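Local coordinates for protein FAD-binding oxidoreductase (Gulosibacter chungangensis, PDB 7PBG) that oxidises 4-ethylphenol with a covalently attached FAD, probably by dehydrogenating the alkyl side chain of its 4-alkylphenol substrates, at residues E260-L265 with A270-A275; S402-E407 with F431-R436. All coordinates share one frame; numbering follows the deposited sequence.

In the fold
Contacts 1 and 2 come in series along the chain, their centres 11 Å apart, on the same side of the chain's centre. Both belong to the eight-stranded antiparallel sheet and its flanking helices: contact 1 folds the end of helix 255-266 against the loop leading to strand 277-280, and contact 2 brings the lead-in to helix 406-422 onto the end of strand 426-433. Glu260 and Ala275 join them: Glu260 OE2 lies 2.8 Å from Gly406 N, a probable hydrogen bond, and Ala275 CB lies 3.3 Å from Ile433 O. Helix 255-266, the sheet and the start of helix 406-422 are thus tied together where the chain meets the second subunit, with FAD-binding Tyr169 about 12 Å from the side chains of Leu272 and Ile433.

Contact 1: E260-L265 with A270-A275; sequences ETTLPL and APLQAA
Leu265 and Leu272 meet through backbone and side chain together, and this is the tight half of the contact. The amide of Leu272 donates to Leu265 O over 3.0 Å, nearly straight at 162° but tilted 32° from the carbonyl plane. Beside that bond, Leu272 CD1 packs on Leu265 CB at 3.6 Å. The same methyl reaches Thr262 CG2 at 3.8 Å, the two side chains crossing at about a right angle. Leu265 CG stands beside its own backbone N (chi1 -63°), which turns the branch so that CD2 meets Pro271 CG, also at 3.8 Å. The peptide before Pro271 is cis; Pro271 N, which has no hydrogen to give, sits near Leu265 O without bonding to it.

The other half is looser and wetter. There Ala270 CB points away from the helix, Pro264 is exposed, and a water links the two backbones, donating to Pro264 O and Ala270 O at 2.7 Å each. The carbonyl of Leu272 accepts from Arg266 NH1. This direct backbone bond with a water bridge alongside closes the turn after helix 255-266, on the returning arm of a split beta-alpha-beta unit between strands 241-249 and 277-280.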
ATOM      1  N   GLU A 260     -16.463  20.561  -4.433  1.00 19.27           N
ATOM      2  CA  GLU A 260     -17.517  19.934  -3.628  1.00 20.41           C
ATOM      3  C   GLU A 260     -18.379  19.061  -4.544  1.00 20.82           C
ATOM      4  O   GLU A 260     -18.940  18.103  -4.032  1.00 21.04           O
ATOM      5  CB  GLU A 260     -18.316  20.976  -2.874  1.00 20.95           C
ATOM      6  CG  GLU A 260     -17.511  21.621  -1.776  1.00 22.21           C
ATOM      7  CD  GLU A 260     -17.218  20.771  -0.549  1.00 25.16           C
ATOM      8  OE1 GLU A 260     -17.854  19.713  -0.380  1.00 27.45           O
ATOM      9  OE2 GLU A 260     -16.394  21.201   0.272  1.00 26.18           O
ATOM     10  N   THR A 261     -18.451  19.342  -5.850  1.00 19.70           N
ATOM     11  CA  THR A 261     -19.183  18.471  -6.796  1.00 19.32           C
ATOM     12  C   THR A 261     -18.373  17.195  -7.079  1.00 18.62           C
ATOM     13  O   THR A 261     -18.955  16.082  -7.178  1.00 20.12           O
ATOM     14  CB  THR A 261     -19.530  19.185  -8.105  1.00 19.87           C
ATOM     15  OG1 THR A 261     -20.310  20.327  -7.750  1.00 16.47           O
ATOM     16  CG2 THR A 261     -20.305  18.329  -9.082  1.00 21.19           C
ATOM     17  N   THR A 262     -17.065  17.344  -7.153  1.00 18.82           N
ATOM     18  CA  THR A 262     -16.119  16.266  -7.523  1.00 19.39           C
ATOM     19  C   THR A 262     -16.120  15.158  -6.448  1.00 20.11           C
ATOM     20  O   THR A 262     -16.213  14.002  -6.782  1.00 19.34           O
ATOM     21  CB  THR A 262     -14.702  16.820  -7.724  1.00 19.19           C
ATOM     22  OG1 THR A 262     -14.710  17.824  -8.745  1.00 18.49           O
ATOM     23  CG2 THR A 262     -13.760  15.688  -8.043  1.00 18.55           C
ATOM     24  N   LEU A 263     -16.039  15.526  -5.166  1.00 18.34           N
ATOM     25  CA  LEU A 263     -15.769  14.574  -4.079  1.00 19.68           C
ATOM     26  C   LEU A 263     -16.787  13.433  -4.150  1.00 18.27           C
ATOM     27  O   LEU A 263     -16.390  12.279  -4.174  1.00 19.23           O
ATOM     28  CB  LEU A 263     -15.832  15.304  -2.733  1.00 19.75           C
ATOM     29  CG  LEU A 263     -15.726  14.394  -1.521  1.00 20.72           C
ATOM     30  CD1 LEU A 263     -14.397  13.675  -1.480  1.00 20.61           C
ATOM     31  CD2 LEU A 263     -15.948  15.197  -0.266  1.00 21.76           C
ATOM     32  N   PRO A 264     -18.115  13.675  -4.082  1.00 18.33           N
ATOM     33  CA  PRO A 264     -19.068  12.567  -4.005  1.00 21.47           C
ATOM     34  C   PRO A 264     -19.105  11.718  -5.285  1.00 21.90           C
ATOM     35  O   PRO A 264     -19.534  10.569  -5.176  1.00 21.37           O
ATOM     36  CB  PRO A 264     -20.419  13.243  -3.728  1.00 21.75           C
ATOM     37  CG  PRO A 264     -20.220  14.647  -4.248  1.00 21.64           C
ATOM     38  CD  PRO A 264     -18.791  14.963  -3.875  1.00 20.51           C
ATOM     39  N   LEU A 265     -18.663  12.281  -6.422  1.00 21.08           N
ATOM     40  CA  LEU A 265     -18.578  11.542  -7.694  1.00 19.29           C
ATOM     41  C   LEU A 265     -17.341  10.653  -7.768  1.00 20.97           C
ATOM     42  O   LEU A 265     -17.312   9.766  -8.614  1.00 19.67           O
ATOM     43  CB  LEU A 265     -18.551  12.511  -8.867  1.00 20.62           C
ATOM     44  CG  LEU A 265     -19.806  13.361  -9.022  1.00 22.54           C
ATOM     45  CD1 LEU A 265     -19.541  14.408 -10.068  1.00 22.66           C
ATOM     46  CD2 LEU A 265     -21.041  12.496  -9.318  1.00 24.96           C
ATOM     47  N   ALA A 270     -16.698   5.840  -8.841  1.00 22.53           N
ATOM     48  CA  ALA A 270     -17.676   5.912  -9.942  1.00 22.07           C
ATOM     49  C   ALA A 270     -18.663   7.005  -9.587  1.00 21.59           C
ATOM     50  O   ALA A 270     -19.067   7.101  -8.420  1.00 21.18           O
ATOM     51  CB  ALA A 270     -18.357   4.578 -10.153  1.00 22.78           C
ATOM     52  N   PRO A 271     -19.112   7.838 -10.553  1.00 20.71           N
ATOM     53  CA  PRO A 271     -18.679   7.759 -11.963  1.00 20.41           C
ATOM     54  C   PRO A 271     -17.315   8.346 -12.329  1.00 20.02           C
ATOM     55  O   PRO A 271     -16.853   8.158 -13.417  1.00 20.33           O
ATOM     56  CB  PRO A 271     -19.749   8.628 -12.635  1.00 19.74           C
ATOM     57  CG  PRO A 271     -20.015   9.689 -11.628  1.00 20.52           C
ATOM     58  CD  PRO A 271     -20.106   8.894 -10.357  1.00 21.40           C
ATOM     59  N   LEU A 272     -16.594   8.933 -11.378  1.00 18.86           N
ATOM     60  CA  LEU A 272     -15.218   9.370 -11.628  1.00 19.67           C
ATOM     61  C   LEU A 272     -14.317   8.179 -11.281  1.00 20.83           C
ATOM     62  O   LEU A 272     -14.060   7.919 -10.074  1.00 21.81           O
ATOM     63  CB  LEU A 272     -14.898  10.646 -10.841  1.00 19.02           C
ATOM     64  CG  LEU A 272     -15.571  11.946 -11.301  1.00 19.79           C
ATOM     65  CD1 LEU A 272     -15.290  13.078 -10.318  1.00 18.01           C
ATOM     66  CD2 LEU A 272     -15.097  12.336 -12.704  1.00 19.52           C
ATOM     67  N   GLN A 273     -13.946   7.425 -12.322  1.00 18.62           N
ATOM     68  CA  GLN A 273     -13.184   6.158 -12.190  1.00 20.06           C
ATOM     69  C   GLN A 273     -11.697   6.431 -12.035  1.00 19.87           C
ATOM     70  O   GLN A 273     -10.974   5.555 -11.467  1.00 21.32           O
ATOM     71  CB  GLN A 273     -13.433   5.325 -13.436  1.00 20.45           C
ATOM     72  CG  GLN A 273     -14.878   4.889 -13.563  1.00 20.48           C
ATOM     73  CD  GLN A 273     -15.065   4.376 -14.973  1.00 19.36           C
ATOM     74  OE1 GLN A 273     -15.221   5.172 -15.888  1.00 19.63           O
ATOM     75  NE2 GLN A 273     -15.219   3.050 -15.119  1.00 22.20           N
ATOM     76  N   ALA A 274     -11.259   7.584 -12.515  1.00 20.49           N
ATOM     77  CA  ALA A 274      -9.921   8.119 -12.228  1.00 21.35           C
ATOM     78  C   ALA A 274     -10.106   9.497 -11.612  1.00 20.88           C
ATOM     79  O   ALA A 274     -11.088  10.168 -11.913  1.00 19.93           O
ATOM     80  CB  ALA A 274      -9.108   8.127 -13.513  1.00 20.71           C
ATOM     81  N   ALA A 275      -9.157   9.907 -10.785  1.00 20.60           N
ATOM     82  CA  ALA A 275      -9.193  11.220 -10.117  1.00 22.45           C
ATOM     83  C   ALA A 275      -9.032  12.296 -11.190  1.00 21.23           C
ATOM     84  O   ALA A 275      -8.076  12.268 -11.953  1.00 21.60           O
ATOM     85  CB  ALA A 275      -8.104  11.277  -9.091  1.00 24.59           C
TER
HETATM   86  O   HOH W   1     -18.624   8.170  -5.953  1.00 20.31           O

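Contact 2: S402-E407 with F431-R436; sequences SAPSGE and FIIGLR
Arg436 O is approached by two carbons of one ring: Pro404 CD at 3.0 Å and Pro404 CG at 3.2 Å. Neither is a conventional donor, and this buried carbonyl has no hydrogen-bond partner anywhere in the model, so what sits against it is the CG-CD side of the proline ring. The setting is a split beta-alpha-beta unit: strand 393-402 runs into helix 406-422, which returns through strand 426-433, and strand 438-447 lies between the two in the antiparallel sheet. Pro404 is in the link from the first strand to the helix, while Arg436 is in the turn of the hairpin joining 426-433 to 438-447.

Just beyond Pro404, Ser405 is the N-cap of helix 406-422. Its CB points away from the hairpin, and its OG accepts from Asp408 N. The guanidinium end of Arg436 runs off across the dimer interface, where NE donates to Ala122 O and NH2 bonds Tyr172 OH, both of the second subunit. Leu121 of the second subunit packs on both Pro404 and Arg436.

The apolar contact is a single pair of side chains. Ile433 reaches CD1 toward Pro404: CG1 stands beside the backbone N (chi1 -66°) and CD1 is anti to CA (chi2 163°), an extended chain whose methyl ends 4.1 Å from Pro404 CB.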
ATOM      1  N   SER A 402      -4.433  17.985   1.892  1.00 19.18           N
ATOM      2  CA  SER A 402      -5.397  18.437   2.920  1.00 22.10           C
ATOM      3  C   SER A 402      -6.710  17.654   2.810  1.00 22.64           C
ATOM      4  O   SER A 402      -6.822  16.832   1.927  1.00 24.31           O
ATOM      5  CB  SER A 402      -5.623  19.894   2.757  1.00 20.91           C
ATOM      6  OG  SER A 402      -6.189  20.140   1.492  1.00 21.02           O
ATOM      7  N   ALA A 403      -7.694  17.939   3.664  1.00 21.56           N
ATOM      8  CA  ALA A 403      -9.039  17.349   3.484  1.00 22.42           C
ATOM      9  C   ALA A 403      -9.798  18.064   2.370  1.00 23.69           C
ATOM     10  O   ALA A 403      -9.746  19.295   2.205  1.00 23.80           O
ATOM     11  CB  ALA A 403      -9.786  17.370   4.805  1.00 21.65           C
ATOM     12  N   PRO A 404     -10.577  17.313   1.559  1.00 22.42           N
ATOM     13  CA  PRO A 404     -11.415  17.933   0.547  1.00 22.89           C
ATOM     14  C   PRO A 404     -12.389  18.953   1.121  1.00 26.95           C
ATOM     15  O   PRO A 404     -13.139  18.691   2.107  1.00 25.47           O
ATOM     16  CB  PRO A 404     -12.149  16.762  -0.071  1.00 22.10           C
ATOM     17  CG  PRO A 404     -11.160  15.632   0.079  1.00 22.11           C
ATOM     18  CD  PRO A 404     -10.615  15.847   1.475  1.00 22.27           C
ATOM     19  N   SER A 405     -12.379  20.104   0.471  1.00 28.14           N
ATOM     20  CA  SER A 405     -13.098  21.298   0.944  1.00 26.65           C
ATOM     21  C   SER A 405     -13.036  22.331  -0.157  1.00 23.22           C
ATOM     22  O   SER A 405     -11.932  22.762  -0.481  1.00 23.10           O
ATOM     23  CB  SER A 405     -12.524  21.858   2.220  1.00 26.31           C
ATOM     24  OG  SER A 405     -13.061  23.165   2.455  1.00 23.47           O
ATOM     25  N   GLY A 406     -14.189  22.699  -0.709  1.00 21.96           N
ATOM     26  CA  GLY A 406     -14.233  23.804  -1.662  1.00 22.90           C
ATOM     27  C   GLY A 406     -13.696  25.075  -1.032  1.00 23.10           C
ATOM     28  O   GLY A 406     -12.916  25.778  -1.662  1.00 21.82           O
ATOM     29  N   GLU A 407     -14.184  25.395   0.169  1.00 25.20           N
ATOM     30  CA  GLU A 407     -13.889  26.683   0.811  1.00 26.47           C
ATOM     31  C   GLU A 407     -12.375  26.736   1.026  1.00 24.73           C
ATOM     32  O   GLU A 407     -11.756  27.786   0.702  1.00 25.23           O
ATOM     33  CB  GLU A 407     -14.728  26.802   2.085  1.00 29.15           C
ATOM     34  CG  GLU A 407     -14.348  27.981   2.944  1.00 33.36           C
ATOM     35  CD  GLU A 407     -14.963  27.936   4.331  1.00 39.74           C
ATOM     36  OE1 GLU A 407     -16.023  27.316   4.476  1.00 38.09           O
ATOM     37  OE2 GLU A 407     -14.348  28.491   5.274  1.00 44.01           O
ATOM     38  N   PHE A 431      -5.790  21.398  -8.729  1.00 22.08           N
ATOM     39  CA  PHE A 431      -6.350  20.771  -7.513  1.00 22.37           C
ATOM     40  C   PHE A 431      -6.861  19.407  -7.924  1.00 22.89           C
ATOM     41  O   PHE A 431      -7.397  19.258  -9.005  1.00 23.38           O
ATOM     42  CB  PHE A 431      -7.471  21.592  -6.900  1.00 23.89           C
ATOM     43  CG  PHE A 431      -7.042  22.861  -6.223  1.00 24.92           C
ATOM     44  CD1 PHE A 431      -6.785  22.894  -4.853  1.00 23.17           C
ATOM     45  CD2 PHE A 431      -6.816  23.985  -6.979  1.00 22.58           C
ATOM     46  CE1 PHE A 431      -6.365  24.072  -4.261  1.00 26.57           C
ATOM     47  CE2 PHE A 431      -6.385  25.156  -6.381  1.00 27.40           C
ATOM     48  CZ  PHE A 431      -6.183  25.202  -5.021  1.00 27.99           C
ATOM     49  N   ILE A 432      -6.624  18.415  -7.077  1.00 24.31           N
ATOM     50  CA  ILE A 432      -7.073  17.016  -7.346  1.00 21.95           C
ATOM     51  C   ILE A 432      -7.644  16.493  -6.028  1.00 23.22           C
ATOM     52  O   ILE A 432      -6.939  16.605  -4.985  1.00 25.36           O
ATOM     53  CB  ILE A 432      -5.903  16.150  -7.844  1.00 26.15           C
ATOM     54  CG1 ILE A 432      -5.266  16.661  -9.136  1.00 30.19           C
ATOM     55  CG2 ILE A 432      -6.348  14.698  -7.971  1.00 25.98           C
ATOM     56  CD1 ILE A 432      -3.911  16.052  -9.405  1.00 32.47           C
ATOM     57  N   ILE A 433      -8.840  15.920  -6.082  1.00 23.02           N
ATOM     58  CA  ILE A 433      -9.265  14.916  -5.064  1.00 23.33           C
ATOM     59  C   ILE A 433      -8.833  13.520  -5.577  1.00 23.93           C
ATOM     60  O   ILE A 433      -9.344  13.082  -6.585  1.00 25.10           O
ATOM     61  CB  ILE A 433     -10.764  15.061  -4.784  1.00 22.84           C
ATOM     62  CG1 ILE A 433     -11.041  16.417  -4.124  1.00 27.67           C
ATOM     63  CG2 ILE A 433     -11.243  13.921  -3.892  1.00 23.94           C
ATOM     64  CD1 ILE A 433     -12.476  16.811  -4.180  1.00 28.85           C
ATOM     65  N   GLY A 434      -7.872  12.878  -4.908  1.00 21.30           N
ATOM     66  CA  GLY A 434      -7.380  11.546  -5.283  1.00 21.19           C
ATOM     67  C   GLY A 434      -8.453  10.530  -5.085  1.00 20.87           C
ATOM     68  O   GLY A 434      -8.899   9.944  -6.044  1.00 23.04           O
ATOM     69  N   LEU A 435      -8.860  10.327  -3.834  1.00 21.51           N
ATOM     70  CA  LEU A 435     -10.036   9.503  -3.492  1.00 19.74           C
ATOM     71  C   LEU A 435     -10.696  10.133  -2.254  1.00 18.40           C
ATOM     72  O   LEU A 435     -11.863  10.556  -2.361  1.00 20.40           O
ATOM     73  CB  LEU A 435      -9.604   8.057  -3.257  1.00 21.75           C
ATOM     74  CG  LEU A 435     -10.771   7.080  -3.212  1.00 22.36           C
ATOM     75  CD1 LEU A 435     -11.499   7.064  -4.537  1.00 23.76           C
ATOM     76  CD2 LEU A 435     -10.343   5.667  -2.818  1.00 23.02           C
ATOM     77  N   ARG A 436      -9.928  10.347  -1.181  1.00 17.66           N
ATOM     78  CA  ARG A 436     -10.442  11.027   0.038  1.00 17.69           C
ATOM     79  C   ARG A 436      -9.582  12.223   0.409  1.00 18.72           C
ATOM     80  O   ARG A 436      -9.973  12.925   1.340  1.00 20.88           O
ATOM     81  CB  ARG A 436     -10.431  10.086   1.246  1.00 18.54           C
ATOM     82  CG  ARG A 436     -11.326   8.869   1.083  1.00 18.59           C
ATOM     83  CD  ARG A 436     -11.057   7.804   2.144  1.00 18.87           C
ATOM     84  NE  ARG A 436     -12.141   6.851   2.172  1.00 18.60           N
ATOM     85  CZ  ARG A 436     -12.326   5.846   1.340  1.00 18.94           C
ATOM     86  NH1 ARG A 436     -11.481   5.599   0.361  1.00 18.91           N
ATOM     87  NH2 ARG A 436     -13.390   5.074   1.474  1.00 20.11           N
TER